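PDB 5GIZ: putative hemin transport system, substrate-binding protein, which binds heme in the periplasm, probably as the substrate-binding component of a bacterial hemin transport system. Local coordinates for residues 229-233 against 234-238; 262-265 against 266-270. All coordinates share one frame; numbering follows the deposited sequence.

Contact 1: 229-233 against 234-238; sequences FGATP and AGRAR
Thr232 and Gly235 meet at the start of the short helix 233-237, where Thr232 is the N-cap: its OG1 accepts from Gly235 N, 2.9 Å away, with an angle of 156° at the hydrogen. The same hydroxyl donates to Phe229 O, 2.8 Å from OG1, so one oxygen ties the helix start to the turn before it. A chi1 of 62°, with OG1 tucked between N and C of its own residue, lets it serve both partners. Gly235 CA packs 3.3 Å from Phe229 O in a CA-H...O contact.

Arg236 runs back over this cap. Its CB and CG lie against Thr232 O, CG at 3.3 Å, the carbonyl that also accepts the first-turn bond from Arg236 N. CD stays near that oxygen, and the extended chain then carries the guanidinium past the turn, one face of it over Ala231 C and Thr232 N. At the tip, NH1 approaches Thr232 C, and NH2 comes to 3.7 Å from Ala231 CB. At the other end of the helix, Arg238 closes a Schellman motif with positive phi.

Inward, Thr232 and Phe229 pack on Leu199 of helix 196-202, Phe229 and Ala234 on Val207 of strand 206-210, while the backbone of Ala234 is hydrogen-bonded to Pro204.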
loop_
_atom_site.group_PDB
_atom_site.type_symbol
_atom_site.label_atom_id
_atom_site.label_comp_id
_atom_site.label_asym_id
_atom_site.label_seq_id
_atom_site.Cartn_x
_atom_site.Cartn_y
_atom_site.Cartn_z
ATOM N N PHE A 229 3.142 10.760 -23.426
ATOM C CA PHE A 229 2.098 11.162 -22.459
ATOM C C PHE A 229 1.295 12.324 -22.941
ATOM O O PHE A 229 0.124 12.347 -22.643
ATOM C CB PHE A 229 2.650 11.502 -21.067
ATOM C CG PHE A 229 2.949 10.288 -20.221
ATOM C CD1 PHE A 229 3.792 9.275 -20.678
ATOM C CD2 PHE A 229 2.349 10.147 -18.999
ATOM C CE1 PHE A 229 4.028 8.145 -19.901
ATOM C CE2 PHE A 229 2.588 9.031 -18.227
ATOM C CZ PHE A 229 3.428 8.037 -18.673
ATOM N N GLY A 230 1.905 13.262 -23.664
ATOM C CA GLY A 230 1.154 14.419 -24.191
ATOM C C GLY A 230 -0.010 14.049 -25.067
ATOM O O GLY A 230 -1.087 14.638 -24.921
ATOM N N ALA A 231 0.183 13.058 -25.931
ATOM C CA ALA A 231 -0.807 12.671 -26.893
ATOM C C ALA A 231 -1.698 11.583 -26.343
ATOM O O ALA A 231 -1.886 10.537 -26.972
ATOM C CB ALA A 231 -0.135 12.191 -28.169
ATOM N N THR A 232 -2.307 11.860 -25.204
ATOM C CA THR A 232 -3.310 10.993 -24.594
ATOM C C THR A 232 -4.377 11.923 -24.051
ATOM O O THR A 232 -4.158 13.126 -23.895
ATOM C CB THR A 232 -2.761 10.182 -23.397
ATOM O OG1 THR A 232 -2.332 11.079 -22.385
ATOM C CG2 THR A 232 -1.609 9.301 -23.787
ATOM N N PRO A 233 -5.536 11.381 -23.680
ATOM C CA PRO A 233 -6.537 12.285 -23.122
ATOM C C PRO A 233 -6.050 13.002 -21.869
ATOM O O PRO A 233 -6.290 14.207 -21.697
ATOM C CB PRO A 233 -7.745 11.356 -22.869
ATOM C CG PRO A 233 -7.592 10.297 -23.906
ATOM C CD PRO A 233 -6.101 10.073 -24.032
ATOM N N ALA A 234 -5.367 12.260 -20.987
ATOM C CA ALA A 234 -4.806 12.815 -19.768
ATOM C C ALA A 234 -3.782 13.867 -20.103
ATOM O O ALA A 234 -3.707 14.912 -19.471
ATOM C CB ALA A 234 -4.150 11.716 -18.950
ATOM N N GLY A 235 -2.948 13.615 -21.113
ATOM C CA GLY A 235 -1.932 14.627 -21.487
ATOM C C GLY A 235 -2.483 15.910 -22.053
ATOM O O GLY A 235 -2.043 16.983 -21.724
ATOM N N ARG A 236 -3.511 15.799 -22.864
ATOM C CA ARG A 236 -4.162 16.927 -23.476
ATOM C C ARG A 236 -4.842 17.789 -22.427
ATOM O O ARG A 236 -4.887 18.999 -22.562
ATOM C CB ARG A 236 -5.181 16.446 -24.533
ATOM C CG ARG A 236 -4.483 15.798 -25.741
ATOM C CD ARG A 236 -5.465 15.141 -26.703
ATOM N NE ARG A 236 -4.613 14.574 -27.760
ATOM C CZ ARG A 236 -4.542 13.272 -28.070
ATOM N NH1 ARG A 236 -5.335 12.409 -27.479
ATOM N NH2 ARG A 236 -3.700 12.863 -28.999
ATOM N N ALA A 237 -5.392 17.141 -21.390
ATOM C CA ALA A 237 -6.064 17.831 -20.301
ATOM C C ALA A 237 -5.116 18.118 -19.126
ATOM O O ALA A 237 -5.540 18.758 -18.170
ATOM C CB ALA A 237 -7.235 17.026 -19.831
ATOM N N ARG A 238 -3.872 17.671 -19.216
ATOM C CA ARG A 238 -2.878 17.812 -18.177
ATOM C C ARG A 238 -3.415 17.305 -16.849
ATOM O O ARG A 238 -3.370 18.011 -15.843
ATOM C CB ARG A 238 -2.375 19.234 -18.064
ATOM C CG ARG A 238 -1.901 19.742 -19.413
ATOM C CD ARG A 238 -1.144 21.032 -19.292
ATOM N NE ARG A 238 0.139 20.890 -18.632
ATOM C CZ ARG A 238 1.285 20.520 -19.203
ATOM N NH1 ARG A 238 1.348 20.163 -20.486
ATOM N NH2 ARG A 238 2.390 20.483 -18.453
#

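Contact 2: 262-265 against 266-270; sequences LHRR and LSDAL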
loop_
_atom_site.group_PDB
_atom_site.type_symbol
_atom_site.label_atom_id
_atom_site.label_comp_id
_atom_site.label_asym_id
_atom_site.label_seq_id
_atom_site.Cartn_x
_atom_site.Cartn_y
_atom_site.Cartn_z
ATOM N N LEU A 262 -8.795 8.758 -3.081
ATOM C CA LEU A 262 -8.574 8.565 -4.509
ATOM C C LEU A 262 -9.814 8.961 -5.359
ATOM O O LEU A 262 -9.712 9.619 -6.371
ATOM C CB LEU A 262 -8.220 7.115 -4.770
ATOM C CG LEU A 262 -7.930 6.809 -6.251
ATOM C CD1 LEU A 262 -6.846 7.714 -6.795
ATOM C CD2 LEU A 262 -7.558 5.345 -6.403
ATOM N N HIS A 263 -10.988 8.548 -4.908
ATOM C CA HIS A 263 -12.223 8.874 -5.620
ATOM C C HIS A 263 -12.436 10.421 -5.649
ATOM O O HIS A 263 -12.776 10.972 -6.683
ATOM C CB HIS A 263 -13.421 8.205 -4.929
ATOM C CG HIS A 263 -14.743 8.586 -5.483
ATOM N ND1 HIS A 263 -15.515 9.548 -4.879
ATOM C CD2 HIS A 263 -15.452 8.126 -6.540
ATOM C CE1 HIS A 263 -16.639 9.691 -5.565
ATOM N NE2 HIS A 263 -16.655 8.797 -6.535
ATOM N N ARG A 264 -12.148 11.111 -4.547
ATOM C CA ARG A 264 -12.283 12.566 -4.525
ATOM C C ARG A 264 -11.328 13.167 -5.534
ATOM O O ARG A 264 -11.700 14.043 -6.306
ATOM C CB ARG A 264 -11.930 13.172 -3.143
ATOM C CG ARG A 264 -11.968 14.677 -3.042
ATOM C CD ARG A 264 -11.301 15.289 -1.795
ATOM N NE ARG A 264 -12.067 14.957 -0.614
ATOM C CZ ARG A 264 -11.675 14.133 0.333
ATOM N NH1 ARG A 264 -10.486 13.593 0.317
ATOM N NH2 ARG A 264 -12.481 13.887 1.370
ATOM N N ARG A 265 -10.084 12.722 -5.500
ATOM C CA ARG A 265 -9.069 13.286 -6.387
ATOM C C ARG A 265 -9.318 13.053 -7.870
ATOM O O ARG A 265 -9.167 13.943 -8.739
ATOM C CB ARG A 265 -7.640 12.887 -5.994
ATOM C CG ARG A 265 -7.272 13.362 -4.572
ATOM C CD ARG A 265 -5.788 13.180 -4.266
ATOM N NE ARG A 265 -5.585 13.635 -2.918
ATOM C CZ ARG A 265 -4.420 13.965 -2.380
ATOM N NH1 ARG A 265 -3.279 13.888 -3.060
ATOM N NH2 ARG A 265 -4.422 14.416 -1.179
ATOM N N LEU A 266 -9.810 11.869 -8.166
ATOM C CA LEU A 266 -10.128 11.558 -9.560
ATOM C C LEU A 266 -11.348 12.399 -9.973
ATOM O O LEU A 266 -11.403 12.895 -11.115
ATOM C CB LEU A 266 -10.471 10.085 -9.713
ATOM C CG LEU A 266 -9.329 9.093 -9.561
ATOM C CD1 LEU A 266 -9.849 7.695 -9.735
ATOM C CD2 LEU A 266 -8.249 9.275 -10.609
ATOM N N SER A 267 -12.303 12.554 -9.063
ATOM C CA SER A 267 -13.517 13.317 -9.317
ATOM C C SER A 267 -13.221 14.800 -9.563
ATOM O O SER A 267 -13.796 15.447 -10.477
ATOM C CB SER A 267 -14.535 13.154 -8.201
ATOM O OG SER A 267 -14.929 11.796 -8.138
ATOM N N ASP A 268 -12.319 15.369 -8.748
ATOM C CA ASP A 268 -11.898 16.741 -8.957
ATOM C C ASP A 268 -11.200 16.842 -10.307
ATOM O O ASP A 268 -11.427 17.795 -11.095
ATOM C CB ASP A 268 -10.916 17.147 -7.841
ATOM C CG ASP A 268 -11.582 17.516 -6.496
ATOM O OD1 ASP A 268 -12.816 17.578 -6.383
ATOM O OD2 ASP A 268 -10.795 17.770 -5.552
ATOM N N ALA A 269 -10.316 15.879 -10.595
ATOM C CA ALA A 269 -9.552 15.927 -11.814
ATOM C C ALA A 269 -10.427 15.877 -13.068
ATOM O O ALA A 269 -10.066 16.496 -14.070
ATOM C CB ALA A 269 -8.548 14.814 -11.889
ATOM N N LEU A 270 -11.548 15.183 -12.960
ATOM C CA LEU A 270 -12.491 15.042 -14.056
ATOM C C LEU A 270 -13.754 15.884 -13.896
ATOM O O LEU A 270 -14.843 15.533 -14.371
ATOM C CB LEU A 270 -12.867 13.575 -14.192
ATOM C CG LEU A 270 -11.708 12.667 -14.636
ATOM C CD1 LEU A 270 -11.977 11.190 -14.326
ATOM C CD2 LEU A 270 -11.454 12.872 -16.130
#
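With OG anti to its own carbonyl carbon (chi1 -63°), the Ser267 hydroxyl is swung back along the helix toward His263, whose imidazole leaves the helix with CG anti to the backbone N (chi1 174°). The two groups meet one turn apart on the last two turns of helix 255-269, near the C-terminus of this periplasmic binding protein fold.

The hydroxyl donates to His263 O at 2.7 Å from OG, the familiar i to i-4 bond of a helical serine. It approaches from above the carbonyl plane, 36° out of it, whereas Ser267 N reaches the same oxygen from the opposite face, giving His263 O two donors from one residue. OG also lies over the centre of the imidazole, 3.7 Å above its plane. The ring's rotation is fixed farther out, where NE2 is hydrogen-bonded to Arg142 O, and Pro144 packs against both His263 and Ser267.

On the buried side, Leu262 CD1 touches Leu266 CG at 4.0 Å, the two side chains crossing at a slant. Leu262 rests on Leu208 and Leu266 on Val206, both in strand 206-210, so this face joins the helix to the sheet. Arg265 reaches strand 240-243, where its NH1 is hydrogen-bonded to Ser242 O.

Arg264 and Asp268 run alongside each other in the same direction on the exposed surface, but form no ion pair. The Arg264 chain bends at chi3, leaving NE 5.8 Å from Asp268 OD2, and the guanidinium and carboxylate planes are clearly turned against each other. Their nearest side-chain approach is through carbon, Arg264 CG lying 4.2 Å from Asp268 OD2.

How the contacts relate
Both contacts lie on the same side of the chain's centre, their own centres about 16 Å apart and their nearest atoms about 6 Å apart without touching. Strand 206-210 lies between them as common ground: contact 1 packs on Val207, contact 2 on Val206 and Leu208. Phe229 of contact 1 comes close to a residue that binds heme in another structure of the protein, its side chain about 5 Å from that of His158; contact 2 is farther off, the side chain of Leu262 about 8 Å from that of Ala172. Ala237 of contact 1, which binds calcium in another structure of the protein, has its side chain about 8 Å from that of Ala269 in contact 2.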